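PDB 1TUA: hypothetical protein APE0754 from Aeropyrum pernix, which is of unknown function but is built on KH domains, so it probably binds RNA. Local coordinates for residues E124-T129 / H169-M174; Y144-A149 / E176-E181; V90-K95 / V138-D143; G110-E115 / M156-R161; A64-A69 / R81-D86. All blocks are in the same frame, centred on the assembly; numbering follows the deposited sequence.

Contact 1. Residues E124-T129 / H169-M174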
# COMPACT_ATOMS: atom_id res chain seq x y z
N GLU A 124 9.63 7.99 2.03
CA GLU A 124 9.73 6.98 0.97
C GLU A 124 11.19 6.63 0.65
O GLU A 124 11.54 5.45 0.50
CB GLU A 124 9.09 7.48 -0.33
CG GLU A 124 7.58 7.59 -0.32
CD GLU A 124 7.03 7.96 -1.69
OE1 GLU A 124 7.58 8.87 -2.33
OE2 GLU A 124 6.04 7.34 -2.13
N GLU A 125 12.04 7.65 0.55
CA GLU A 125 13.45 7.44 0.23
C GLU A 125 14.19 6.72 1.35
O GLU A 125 15.04 5.87 1.09
CB GLU A 125 14.14 8.77 -0.05
CG GLU A 125 13.50 9.58 -1.16
CD GLU A 125 14.22 10.90 -1.41
OE1 GLU A 125 14.48 11.64 -0.44
OE2 GLU A 125 14.51 11.19 -2.59
N MET A 126 13.89 7.09 2.59
CA MET A 126 14.55 6.48 3.74
C MET A 126 14.16 5.01 3.94
O MET A 126 14.99 4.20 4.35
CB MET A 126 14.22 7.27 5.02
CG MET A 126 14.80 8.69 5.05
SD MET A 126 14.62 9.53 6.66
CE MET A 126 15.40 8.41 7.65
N THR A 127 12.92 4.67 3.61
CA THR A 127 12.43 3.31 3.80
C THR A 127 12.30 2.50 2.52
O THR A 127 12.01 1.31 2.57
CB THR A 127 11.05 3.32 4.48
OG1 THR A 127 10.12 4.02 3.65
CG2 THR A 127 11.12 4.01 5.83
N ASP A 128 12.51 3.15 1.38
CA ASP A 128 12.39 2.49 0.08
C ASP A 128 11.00 1.88 -0.05
O ASP A 128 10.85 0.69 -0.34
CB ASP A 128 13.46 1.41 -0.09
CG ASP A 128 13.47 0.81 -1.48
OD1 ASP A 128 13.25 1.57 -2.45
OD2 ASP A 128 13.70 -0.41 -1.61
N THR A 129 9.98 2.70 0.18
CA THR A 129 8.58 2.28 0.06
C THR A 129 7.82 3.27 -0.82
O THR A 129 8.31 4.37 -1.12
CB THR A 129 7.87 2.29 1.43
OG1 THR A 129 7.89 3.63 1.95
CG2 THR A 129 8.56 1.35 2.41
N HIS A 169 14.52 9.44 14.10
CA HIS A 169 14.05 8.15 14.59
C HIS A 169 14.03 7.10 13.48
O HIS A 169 14.50 5.98 13.66
CB HIS A 169 12.65 8.31 15.19
CG HIS A 169 12.03 7.01 15.60
ND1 HIS A 169 11.42 6.16 14.71
CD2 HIS A 169 11.94 6.41 16.81
CE1 HIS A 169 10.98 5.09 15.35
NE2 HIS A 169 11.29 5.22 16.63
N LEU A 170 13.49 7.49 12.32
CA LEU A 170 13.42 6.61 11.16
C LEU A 170 14.82 6.18 10.74
O LEU A 170 15.05 5.04 10.35
CB LEU A 170 12.72 7.34 10.01
CG LEU A 170 12.26 6.56 8.79
CD1 LEU A 170 11.40 5.37 9.20
CD2 LEU A 170 11.48 7.51 7.87
N GLU A 171 15.76 7.12 10.85
CA GLU A 171 17.16 6.91 10.52
C GLU A 171 17.72 5.77 11.38
O GLU A 171 18.41 4.87 10.88
CB GLU A 171 17.94 8.20 10.82
CG GLU A 171 19.38 8.21 10.37
CD GLU A 171 19.54 8.83 9.01
OE1 GLU A 171 18.95 9.91 8.77
OE2 GLU A 171 20.27 8.26 8.17
N ARG A 172 17.43 5.82 12.68
CA ARG A 172 17.89 4.81 13.62
C ARG A 172 17.29 3.46 13.26
O ARG A 172 17.99 2.45 13.20
CB ARG A 172 17.48 5.17 15.05
CG ARG A 172 17.99 6.52 15.50
CD ARG A 172 19.49 6.54 15.71
NE ARG A 172 20.00 7.90 15.88
CZ ARG A 172 19.55 8.76 16.79
NH1 ARG A 172 18.58 8.40 17.63
NH2 ARG A 172 20.07 9.97 16.87
N ILE A 173 15.98 3.45 13.02
CA ILE A 173 15.27 2.23 12.67
C ILE A 173 15.79 1.61 11.38
O ILE A 173 16.03 0.40 11.31
CB ILE A 173 13.75 2.49 12.51
CG1 ILE A 173 13.16 2.95 13.85
CG2 ILE A 173 13.05 1.24 12.01
CD1 ILE A 173 13.31 1.96 14.97
N MET A 174 15.97 2.44 10.35
CA MET A 174 16.44 1.94 9.05
C MET A 174 17.91 1.54 9.02
O MET A 174 18.28 0.60 8.32
CB MET A 174 16.15 2.97 7.96
CG MET A 174 14.67 3.04 7.55
SD MET A 174 14.00 1.47 6.93
CE MET A 174 15.20 1.07 5.69
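L170 meets two residues at the end of helix 118-127. Its CD1 lies 3.6 Å from T127 CG2, and the two side chains cross at about a right angle. Its other branch meets the M126 side chain at a slant, with CD2 3.9 Å from SD. The methyl of M126 goes further and lies 3.7 Å from L170 CB. E171 takes up that same methyl, mainly through its backbone: M126 CE is 3.5 Å from E171 N. The M126 chain runs extended as far as SD and then bends (chi3 57°), which turns CE onto the backbone of the second helix. The carboxylate of E171 adds little, since OE1 only skirts this methyl. One turn later comes M174, curled at chi2 and chi3. Its CG and CE each approach M126 O to 3.4 Å, and its SD lies 4.0 Å from T127 CG2. T127 therefore offers its methyl to both L170 and M174. Its hydroxyl is occupied on its own side: OG1 bonds to I123 O and accepts from T129 OG1. A149 and A150 of helix 144-158 border the same cluster. D128 then leaves the helix with positive phi and leads to strand 130-133. This is a mainly apolar helix-helix contact, in which helix 163-188 covers the second helix of a type I KH fold (beta-alpha-alpha-beta-beta-alpha).

Contact 2. Residues Y144-A149 / E176-E181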
# COMPACT_ATOMS: atom_id res chain seq x y z
N TYR A 144 8.02 -6.10 4.72
CA TYR A 144 7.53 -5.98 6.09
C TYR A 144 8.17 -4.94 7.00
O TYR A 144 7.48 -4.05 7.49
CB TYR A 144 7.60 -7.34 6.80
CG TYR A 144 6.98 -7.28 8.17
CD1 TYR A 144 5.60 -7.12 8.33
CD2 TYR A 144 7.77 -7.30 9.31
CE1 TYR A 144 5.03 -6.98 9.59
CE2 TYR A 144 7.21 -7.16 10.58
CZ TYR A 144 5.84 -7.00 10.71
OH TYR A 144 5.29 -6.85 11.96
N GLU A 145 9.47 -5.05 7.24
CA GLU A 145 10.14 -4.11 8.13
C GLU A 145 10.15 -2.66 7.65
O GLU A 145 9.94 -1.74 8.44
CB GLU A 145 11.57 -4.57 8.38
CG GLU A 145 11.64 -5.88 9.10
CD GLU A 145 13.03 -6.17 9.56
OE1 GLU A 145 13.91 -6.38 8.70
OE2 GLU A 145 13.25 -6.17 10.79
N ARG A 146 10.41 -2.46 6.36
CA ARG A 146 10.43 -1.11 5.81
C ARG A 146 9.03 -0.48 5.81
O ARG A 146 8.88 0.70 6.13
CB ARG A 146 11.01 -1.13 4.39
CG ARG A 146 12.51 -1.44 4.38
CD ARG A 146 13.06 -1.56 2.97
NE ARG A 146 14.52 -1.61 2.99
CZ ARG A 146 15.23 -2.61 3.53
NH1 ARG A 146 14.61 -3.64 4.08
NH2 ARG A 146 16.55 -2.55 3.52
N ALA A 147 8.02 -1.27 5.46
CA ALA A 147 6.65 -0.75 5.47
C ALA A 147 6.23 -0.39 6.90
O ALA A 147 5.56 0.61 7.13
CB ALA A 147 5.69 -1.79 4.88
N MET A 148 6.64 -1.22 7.87
CA MET A 148 6.29 -0.94 9.26
C MET A 148 7.05 0.29 9.77
O MET A 148 6.53 1.05 10.59
CB MET A 148 6.57 -2.16 10.14
CG MET A 148 5.61 -3.35 9.91
SD MET A 148 3.83 -2.89 9.95
CE MET A 148 3.65 -2.48 11.67
N ALA A 149 8.27 0.49 9.27
CA ALA A 149 9.06 1.66 9.67
C ALA A 149 8.37 2.92 9.16
O ALA A 149 8.22 3.91 9.89
CB ALA A 149 10.47 1.56 9.10
N GLU A 176 19.43 0.26 11.45
CA GLU A 176 19.41 -1.00 12.17
C GLU A 176 18.98 -2.15 11.25
O GLU A 176 19.57 -3.23 11.25
CB GLU A 176 18.44 -0.89 13.34
CG GLU A 176 18.33 -2.13 14.21
CD GLU A 176 17.08 -2.09 15.10
OE1 GLU A 176 16.86 -1.05 15.77
OE2 GLU A 176 16.33 -3.09 15.12
N ILE A 177 17.94 -1.90 10.45
CA ILE A 177 17.42 -2.90 9.52
C ILE A 177 18.47 -3.26 8.46
O ILE A 177 18.73 -4.44 8.20
CB ILE A 177 16.14 -2.37 8.82
CG1 ILE A 177 15.02 -2.24 9.86
CG2 ILE A 177 15.71 -3.30 7.69
CD1 ILE A 177 13.78 -1.54 9.35
N LYS A 178 19.06 -2.24 7.85
CA LYS A 178 20.06 -2.46 6.82
C LYS A 178 21.34 -3.06 7.37
O LYS A 178 21.98 -3.88 6.73
CB LYS A 178 20.36 -1.16 6.08
CG LYS A 178 19.20 -0.63 5.27
CD LYS A 178 19.64 0.57 4.45
CE LYS A 178 18.54 1.06 3.55
NZ LYS A 178 19.01 2.21 2.73
N ARG A 179 21.74 -2.63 8.57
CA ARG A 179 22.95 -3.17 9.17
C ARG A 179 22.77 -4.67 9.37
O ARG A 179 23.64 -5.46 9.00
CB ARG A 179 23.23 -2.50 10.52
CG ARG A 179 24.48 -3.03 11.23
CD ARG A 179 25.06 -1.99 12.18
NE ARG A 179 26.27 -2.46 12.85
CZ ARG A 179 26.29 -3.38 13.81
NH1 ARG A 179 25.15 -3.93 14.22
NH2 ARG A 179 27.44 -3.76 14.35
N ARG A 180 21.63 -5.06 9.92
CA ARG A 180 21.33 -6.47 10.16
C ARG A 180 21.34 -7.25 8.86
O ARG A 180 21.84 -8.38 8.80
CB ARG A 180 19.96 -6.59 10.83
CG ARG A 180 19.69 -7.95 11.44
CD ARG A 180 18.31 -7.98 12.08
NE ARG A 180 18.03 -6.76 12.83
CZ ARG A 180 17.16 -5.82 12.44
NH1 ARG A 180 16.48 -5.96 11.30
NH2 ARG A 180 16.99 -4.73 13.17
N GLU A 181 20.78 -6.67 7.81
CA GLU A 181 20.75 -7.34 6.52
C GLU A 181 22.18 -7.55 6.01
O GLU A 181 22.53 -8.63 5.56
CB GLU A 181 19.94 -6.54 5.50
CG GLU A 181 18.49 -6.32 5.92
CD GLU A 181 17.65 -5.63 4.85
OE1 GLU A 181 18.13 -4.63 4.26
OE2 GLU A 181 16.51 -6.07 4.61
O HOH W 1 17.16 -6.45 8.65
O HOH W 2 14.70 -7.02 6.30
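R146 and E181 meet end-on between two helices. The guanidinium uses both terminal nitrogens, one for each carboxylate oxygen: R146 NH2 is 2.7 Å from E181 OE1, and R146 NH1 is 3.1 Å from E181 OE2. Both oxygens lie near the guanidinium plane, and the two flat groups are turned only 25° apart. The R146 chain, extended from CG to NE, carries the charge over to the other helix. D143 OD2 also binds NH1, so this nitrogen is shared between two carboxylates. The aliphatic part of K178 packs nearby, its CG 3.7 Å from R146 NH2.

The helices run almost antiparallel, their axes 11.2 Å apart at closest. They form a helical hairpin of the last helix of the type I KH fold, 144-158, and the long helix 163-188 that follows it.

E145 and R180 make a looser pair. Their planes are 52° apart, and E145 OE2 is 3.3 Å from R180 NH1. R180 is held more closely within its own helix, where NH2 is 2.6 Å from E176 OE2. These three residues make a salt-bridge network. I177 sits between the two ionic pairs. The I177 and E145 side chains run antiparallel as they pass, with I177 CD1 3.9 Å from E145 CB and I177 CG2 3.7 Å from E145 OE1. One water links E145 OE1 to E181 OE2. A second lies between E145 OE1 and I177 O, with a weak bond from R180 NH1.

Contact 3. Residues V90-K95 / V138-D143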
# COMPACT_ATOMS: atom_id res chain seq x y z
N VAL A 90 0.47 -1.89 3.72
CA VAL A 90 0.13 -1.47 5.07
C VAL A 90 -0.63 -0.17 4.95
O VAL A 90 -0.29 0.67 4.12
CB VAL A 90 1.38 -1.24 5.92
CG1 VAL A 90 1.00 -0.61 7.25
CG2 VAL A 90 2.09 -2.57 6.14
N VAL A 91 -1.67 -0.01 5.76
CA VAL A 91 -2.48 1.20 5.70
C VAL A 91 -2.61 1.89 7.04
O VAL A 91 -2.80 1.24 8.07
CB VAL A 91 -3.90 0.89 5.17
CG1 VAL A 91 -4.74 2.17 5.14
CG2 VAL A 91 -3.83 0.27 3.79
N VAL A 92 -2.50 3.21 7.02
CA VAL A 92 -2.67 4.02 8.22
C VAL A 92 -3.97 4.79 8.03
O VAL A 92 -4.08 5.62 7.12
CB VAL A 92 -1.51 5.02 8.40
CG1 VAL A 92 -1.80 5.96 9.56
CG2 VAL A 92 -0.22 4.27 8.66
N ASP A 93 -4.97 4.49 8.86
CA ASP A 93 -6.24 5.19 8.75
C ASP A 93 -6.14 6.41 9.66
O ASP A 93 -6.16 6.29 10.89
CB ASP A 93 -7.40 4.30 9.21
CG ASP A 93 -8.76 4.90 8.88
OD1 ASP A 93 -8.98 6.08 9.21
OD2 ASP A 93 -9.60 4.19 8.29
N LEU A 94 -6.02 7.59 9.05
CA LEU A 94 -5.87 8.82 9.80
C LEU A 94 -7.05 9.17 10.72
O LEU A 94 -6.88 9.94 11.66
CB LEU A 94 -5.57 9.98 8.85
CG LEU A 94 -4.29 9.82 8.01
CD1 LEU A 94 -4.13 10.99 7.06
CD2 LEU A 94 -3.08 9.70 8.92
N LYS A 95 -8.22 8.61 10.46
CA LYS A 95 -9.36 8.91 11.32
C LYS A 95 -9.18 8.25 12.68
O LYS A 95 -9.89 8.57 13.64
CB LYS A 95 -10.67 8.46 10.66
CG LYS A 95 -11.09 9.36 9.52
CD LYS A 95 -12.47 9.01 9.01
CE LYS A 95 -12.89 9.97 7.91
NZ LYS A 95 -14.20 9.61 7.31
N VAL A 138 -3.50 6.52 4.51
CA VAL A 138 -2.16 6.59 3.93
C VAL A 138 -1.72 5.15 3.69
O VAL A 138 -1.52 4.38 4.64
CB VAL A 138 -1.15 7.26 4.85
CG1 VAL A 138 0.21 7.30 4.18
CG2 VAL A 138 -1.63 8.66 5.19
N ALA A 139 -1.61 4.77 2.42
CA ALA A 139 -1.24 3.41 2.03
C ALA A 139 0.26 3.32 1.77
O ALA A 139 0.86 4.22 1.17
CB ALA A 139 -2.02 2.99 0.79
N ILE A 140 0.86 2.21 2.21
CA ILE A 140 2.29 1.99 2.08
C ILE A 140 2.60 0.63 1.48
O ILE A 140 2.03 -0.37 1.90
CB ILE A 140 2.96 2.05 3.47
CG1 ILE A 140 2.62 3.37 4.17
CG2 ILE A 140 4.47 1.84 3.35
CD1 ILE A 140 2.83 3.34 5.68
N ILE A 141 3.51 0.59 0.52
CA ILE A 141 3.93 -0.66 -0.11
C ILE A 141 5.43 -0.83 0.07
O ILE A 141 6.20 0.06 -0.30
CB ILE A 141 3.62 -0.68 -1.63
CG1 ILE A 141 2.11 -0.59 -1.88
CG2 ILE A 141 4.19 -1.97 -2.24
CD1 ILE A 141 1.73 -0.31 -3.32
N GLY A 142 5.84 -1.97 0.62
CA GLY A 142 7.25 -2.25 0.82
C GLY A 142 7.41 -3.59 1.53
O GLY A 142 6.40 -4.25 1.78
N ASP A 143 8.63 -4.02 1.83
CA ASP A 143 8.74 -5.29 2.55
C ASP A 143 8.32 -5.04 3.99
O ASP A 143 8.24 -3.88 4.42
CB ASP A 143 10.16 -5.91 2.47
CG ASP A 143 11.24 -5.04 3.06
OD1 ASP A 143 11.11 -4.61 4.23
OD2 ASP A 143 12.25 -4.80 2.37
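Strands 90-93 and 138-141 run antiparallel, at 163°, their axes 4.7 Å apart at closest. V90 with I140 and V92 with V138 are hydrogen-bonded pairs, each closed by two N-H...O bonds; the shortest joins I140 N to V90 O at 2.7 Å. V91 and A139 form the non-hydrogen-bonded pair between them. There V91 CA approaches V138 O, and A139 CA approaches V90 O.

V90, V92, V138 and I140 share one face. V92 CB and V138 CB lie 4.2 Å apart, V90 CB and I140 CB 4.4 Å. Helix 144-158 covers this face with A147, A150 and K151. V91 and A139 look the other way, onto L72 of helix 57-72, with V91 CG2 4.4 Å from A139 CB. Beyond the strand L94 folds back, and its CD1 lies 3.9 Å from V138 CG2. D93 OD1 accepts from K95 N at 2.9 Å, a capping bond before the next helix.

A139 pairs through its backbone with N132 on the other side of its strand. The backbone polar groups of V90, V92, V138 and I140 satisfy one another, so the side chains that meet in this KH sheet can be purely aliphatic.

Contact 4. Residues G110-E115 / M156-R161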
# COMPACT_ATOMS: atom_id res chain seq x y z
N GLY A 110 -1.16 17.82 5.91
CA GLY A 110 -0.18 18.82 5.52
C GLY A 110 1.19 18.47 6.09
O GLY A 110 2.20 18.67 5.42
N ARG A 111 1.22 17.97 7.32
CA ARG A 111 2.47 17.57 7.97
C ARG A 111 3.05 16.31 7.31
O ARG A 111 4.25 16.20 7.11
CB ARG A 111 2.23 17.27 9.46
CG ARG A 111 1.84 18.47 10.30
CD ARG A 111 3.00 19.43 10.48
NE ARG A 111 4.05 18.86 11.32
CZ ARG A 111 5.19 19.48 11.59
NH1 ARG A 111 5.43 20.68 11.08
NH2 ARG A 111 6.10 18.90 12.37
N ILE A 112 2.18 15.35 6.99
CA ILE A 112 2.61 14.11 6.37
C ILE A 112 3.14 14.33 4.96
O ILE A 112 4.14 13.73 4.57
CB ILE A 112 1.44 13.10 6.33
CG1 ILE A 112 1.10 12.66 7.76
CG2 ILE A 112 1.80 11.89 5.47
CD1 ILE A 112 -0.16 11.84 7.89
N ILE A 113 2.48 15.19 4.20
CA ILE A 113 2.91 15.50 2.84
C ILE A 113 4.11 16.44 2.86
O ILE A 113 5.10 16.20 2.18
CB ILE A 113 1.77 16.15 2.02
CG1 ILE A 113 0.60 15.18 1.89
CG2 ILE A 113 2.28 16.57 0.65
CD1 ILE A 113 -0.60 15.77 1.19
N GLY A 114 4.01 17.50 3.66
CA GLY A 114 5.09 18.46 3.76
C GLY A 114 5.05 19.44 2.60
O GLY A 114 4.33 19.24 1.63
N GLU A 115 5.83 20.52 2.71
CA GLU A 115 5.87 21.52 1.65
C GLU A 115 6.48 20.90 0.40
O GLU A 115 7.59 20.39 0.43
CB GLU A 115 6.70 22.73 2.09
CG GLU A 115 6.91 23.76 1.00
CD GLU A 115 7.20 25.14 1.55
OE1 GLU A 115 6.27 25.73 2.15
OE2 GLU A 115 8.34 25.63 1.39
N MET A 156 3.72 9.04 13.63
CA MET A 156 4.38 10.07 14.43
C MET A 156 4.07 11.47 13.89
O MET A 156 3.87 12.41 14.67
CB MET A 156 5.90 9.85 14.45
CG MET A 156 6.36 8.69 15.34
SD MET A 156 8.13 8.32 15.15
CE MET A 156 8.88 9.65 15.99
N LEU A 157 4.04 11.62 12.57
CA LEU A 157 3.74 12.93 11.98
C LEU A 157 2.27 13.28 12.21
O LEU A 157 1.94 14.43 12.46
CB LEU A 157 4.04 12.94 10.48
CG LEU A 157 5.51 12.92 10.05
CD1 LEU A 157 5.60 12.96 8.53
CD2 LEU A 157 6.23 14.10 10.65
N ALA A 158 1.40 12.27 12.13
CA ALA A 158 -0.04 12.49 12.32
C ALA A 158 -0.32 12.88 13.76
O ALA A 158 -1.40 13.38 14.08
CB ALA A 158 -0.82 11.24 11.96
N GLU A 159 0.66 12.65 14.63
CA GLU A 159 0.51 12.98 16.04
C GLU A 159 1.17 14.31 16.41
O GLU A 159 1.12 14.72 17.57
CB GLU A 159 1.05 11.82 16.88
CG GLU A 159 0.35 10.52 16.54
CD GLU A 159 0.82 9.34 17.37
OE1 GLU A 159 2.03 9.01 17.31
OE2 GLU A 159 -0.02 8.74 18.07
N GLY A 160 1.78 14.97 15.43
CA GLY A 160 2.38 16.27 15.68
C GLY A 160 3.88 16.38 15.93
O GLY A 160 4.38 17.48 16.18
N ARG A 161 4.60 15.26 15.86
CA ARG A 161 6.04 15.28 16.08
C ARG A 161 6.73 16.16 15.04
O ARG A 161 6.21 16.31 13.93
CB ARG A 161 6.61 13.86 15.98
CG ARG A 161 6.05 12.87 16.99
CD ARG A 161 6.61 13.15 18.37
NE ARG A 161 6.31 12.08 19.31
CZ ARG A 161 6.72 12.06 20.58
NH1 ARG A 161 7.45 13.06 21.06
NH2 ARG A 161 6.41 11.03 21.37
O HOH W 3 3.54 16.63 12.57
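R161 O is gripped by two groups: R111 NH2 at 3.0 Å and a water, also at 3.0 Å. The contact joins the ends of two helices of the type I KH fold. Helix 102-113 runs into the GXXG loop, whose first two residues are G114 and E115, and helix 144-158 closes the fold. In KH domains this loop usually contacts the nucleic acid backbone; here that role is only inferred.

The water also accepts from R111 NE at 2.6 Å and donates to L157 O at 2.7 Å. Both the water and R161 O lie at the edge of the R111 guanidinium, in its plane. Two of its N-H groups are thus used on one side, which should fix the rotation of the group. The bends of R111 at chi2 (-71°) and chi3 (-69°) bring the guanidinium round to the turn. The NH2 bond is fairly straight, 158° at the hydrogen, but the donor is tilted from the carbonyl plane.

The turn is a Schellman motif. G160 has positive phi, its N bonds back to L157 O at 3.0 Å, and R161 N bonds to M156 O. H163 of the next helix touches both R111 and L157. The rest of the contact is apolar. L157 CB lies 4.0 Å from I112 CG1, and L157 CD1 reaches the backbone at I112 CA. The far end of I112 lands on A158, with CD1 4.2 Å from the methyl CB.

Contact 5. Residues A64-A69 / R81-D86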
# COMPACT_ATOMS: atom_id res chain seq x y z
N ALA A 64 -5.56 -9.68 -5.15
CA ALA A 64 -6.53 -8.92 -4.37
C ALA A 64 -5.88 -7.71 -3.71
O ALA A 64 -6.52 -6.67 -3.54
CB ALA A 64 -7.16 -9.82 -3.31
N GLU A 65 -4.61 -7.83 -3.33
CA GLU A 65 -3.91 -6.71 -2.70
C GLU A 65 -3.68 -5.60 -3.71
O GLU A 65 -3.77 -4.43 -3.38
CB GLU A 65 -2.59 -7.16 -2.09
CG GLU A 65 -2.76 -8.03 -0.86
CD GLU A 65 -3.42 -7.29 0.29
OE1 GLU A 65 -2.73 -6.51 0.98
OE2 GLU A 65 -4.64 -7.46 0.50
N VAL A 66 -3.40 -5.97 -4.96
CA VAL A 66 -3.19 -4.96 -5.99
C VAL A 66 -4.48 -4.15 -6.16
O VAL A 66 -4.46 -2.92 -6.22
CB VAL A 66 -2.81 -5.60 -7.34
CG1 VAL A 66 -2.84 -4.55 -8.44
CG2 VAL A 66 -1.44 -6.23 -7.23
N VAL A 67 -5.61 -4.85 -6.22
CA VAL A 67 -6.91 -4.18 -6.35
C VAL A 67 -7.15 -3.24 -5.17
O VAL A 67 -7.59 -2.10 -5.35
CB VAL A 67 -8.06 -5.20 -6.42
CG1 VAL A 67 -9.40 -4.48 -6.31
CG2 VAL A 67 -7.98 -5.98 -7.74
N LYS A 68 -6.87 -3.71 -3.96
CA LYS A 68 -7.07 -2.89 -2.78
C LYS A 68 -6.18 -1.66 -2.83
O LYS A 68 -6.62 -0.56 -2.50
CB LYS A 68 -6.77 -3.70 -1.51
CG LYS A 68 -6.92 -2.89 -0.23
CD LYS A 68 -6.58 -3.73 1.00
CE LYS A 68 -6.69 -2.91 2.29
NZ LYS A 68 -6.25 -3.68 3.50
N ALA A 69 -4.93 -1.84 -3.26
CA ALA A 69 -3.98 -0.73 -3.36
C ALA A 69 -4.45 0.35 -4.36
O ALA A 69 -4.28 1.54 -4.11
CB ALA A 69 -2.60 -1.26 -3.75
N ARG A 81 3.55 -3.43 -7.69
CA ARG A 81 4.70 -3.79 -6.87
C ARG A 81 4.30 -4.88 -5.87
O ARG A 81 5.13 -5.67 -5.44
CB ARG A 81 5.22 -2.56 -6.12
CG ARG A 81 6.33 -2.86 -5.11
CD ARG A 81 6.92 -1.57 -4.56
NE ARG A 81 7.88 -1.83 -3.49
CZ ARG A 81 8.69 -0.90 -2.98
NH1 ARG A 81 8.66 0.33 -3.45
NH2 ARG A 81 9.53 -1.23 -2.01
N LEU A 82 3.02 -4.90 -5.50
CA LEU A 82 2.52 -5.88 -4.55
C LEU A 82 2.54 -7.31 -5.08
O LEU A 82 2.31 -8.26 -4.33
CB LEU A 82 1.10 -5.49 -4.10
CG LEU A 82 1.09 -4.28 -3.15
CD1 LEU A 82 -0.30 -3.68 -3.05
CD2 LEU A 82 1.59 -4.72 -1.78
N LEU A 83 2.81 -7.46 -6.38
CA LEU A 83 2.88 -8.78 -6.98
C LEU A 83 4.27 -9.36 -6.73
O LEU A 83 4.51 -10.55 -6.91
CB LEU A 83 2.64 -8.71 -8.50
CG LEU A 83 1.22 -8.38 -8.96
CD1 LEU A 83 1.16 -8.49 -10.48
CD2 LEU A 83 0.22 -9.34 -8.33
N GLU A 84 5.19 -8.50 -6.31
CA GLU A 84 6.55 -8.92 -6.04
C GLU A 84 6.71 -9.64 -4.72
O GLU A 84 5.94 -9.47 -3.78
CB GLU A 84 7.49 -7.71 -6.08
CG GLU A 84 7.70 -7.15 -7.46
CD GLU A 84 8.34 -5.79 -7.43
OE1 GLU A 84 9.24 -5.58 -6.58
OE2 GLU A 84 7.95 -4.94 -8.25
N GLU A 85 7.75 -10.46 -4.67
CA GLU A 85 8.06 -11.24 -3.49
C GLU A 85 8.41 -10.35 -2.30
O GLU A 85 9.15 -9.37 -2.43
CB GLU A 85 9.22 -12.17 -3.84
CG GLU A 85 9.79 -12.97 -2.70
CD GLU A 85 10.87 -13.90 -3.20
OE1 GLU A 85 10.53 -14.86 -3.93
OE2 GLU A 85 12.06 -13.67 -2.87
N ASP A 86 7.84 -10.68 -1.15
CA ASP A 86 8.09 -9.96 0.09
C ASP A 86 7.48 -8.56 0.21
O ASP A 86 7.62 -7.92 1.25
CB ASP A 86 9.59 -9.87 0.35
CG ASP A 86 10.24 -11.24 0.44
OD1 ASP A 86 9.68 -12.12 1.15
OD2 ASP A 86 11.30 -11.44 -0.19
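Helix residues 64-69 face the end of a 3-10 segment, 81-83, and the backbones come nearest where V66 CA and L82 CA lie 6.0 Å apart. The turn is held by a bond from E84 N to R81 O, after which the chain runs out as a loop. L82 is the main side chain of the contact. Its CD1 touches A69 CB at 3.4 Å, tighter than a usual carbon-carbon contact. The same methyl lies 3.6 Å from E65 O and 4.3 Å from E65 CB. It thus sits between E65 and A69, one turn apart. L82 CG lies anti to its own carbonyl carbon (chi1 -73°), and this sends the leucine tip to the helix.

V66 meets the turn next to L82. Its CG2 branch lies 3.7 Å from L83 CD2 and 4.1 Å from L82 CB. The V66 and L83 side chains lie nearly perpendicular. Apart from the packing of L82 CD1 on E65 O, the contacts are carbon on carbon. K62 NZ, from the same helix, bonds to L82 O in the turn and to E84 O just after it.

The contact lies where the first KH unit passes into the second. I29 of helix 24-33 touches V66, R32 and T33 touch L83, and L89 of strand 87-93 borders E65 and L82. R81 reaches over to strand 130-133, where it makes a cation-pi contact with Y130.

Overall arrangement
Contact 3 is the most central. It is a buried strand pair, held by backbone bonds and lined with aliphatic side chains. Contact 5 is also buried and apolar, but it packs a turn on a helix, and it touches contact 3 through R81 and L82. Contacts 1 and 2 share helix 163-188. They follow each other along it, the apolar one deeper and the ionic one at the surface. Contact 4 is partly buried and mixes both kinds of chemistry. It shares helix 144-158 with contact 2 without touching it, and it meets contact 3 through L94. Contacts 4 and 5 lie farthest apart, their centres about 26 Å from each other.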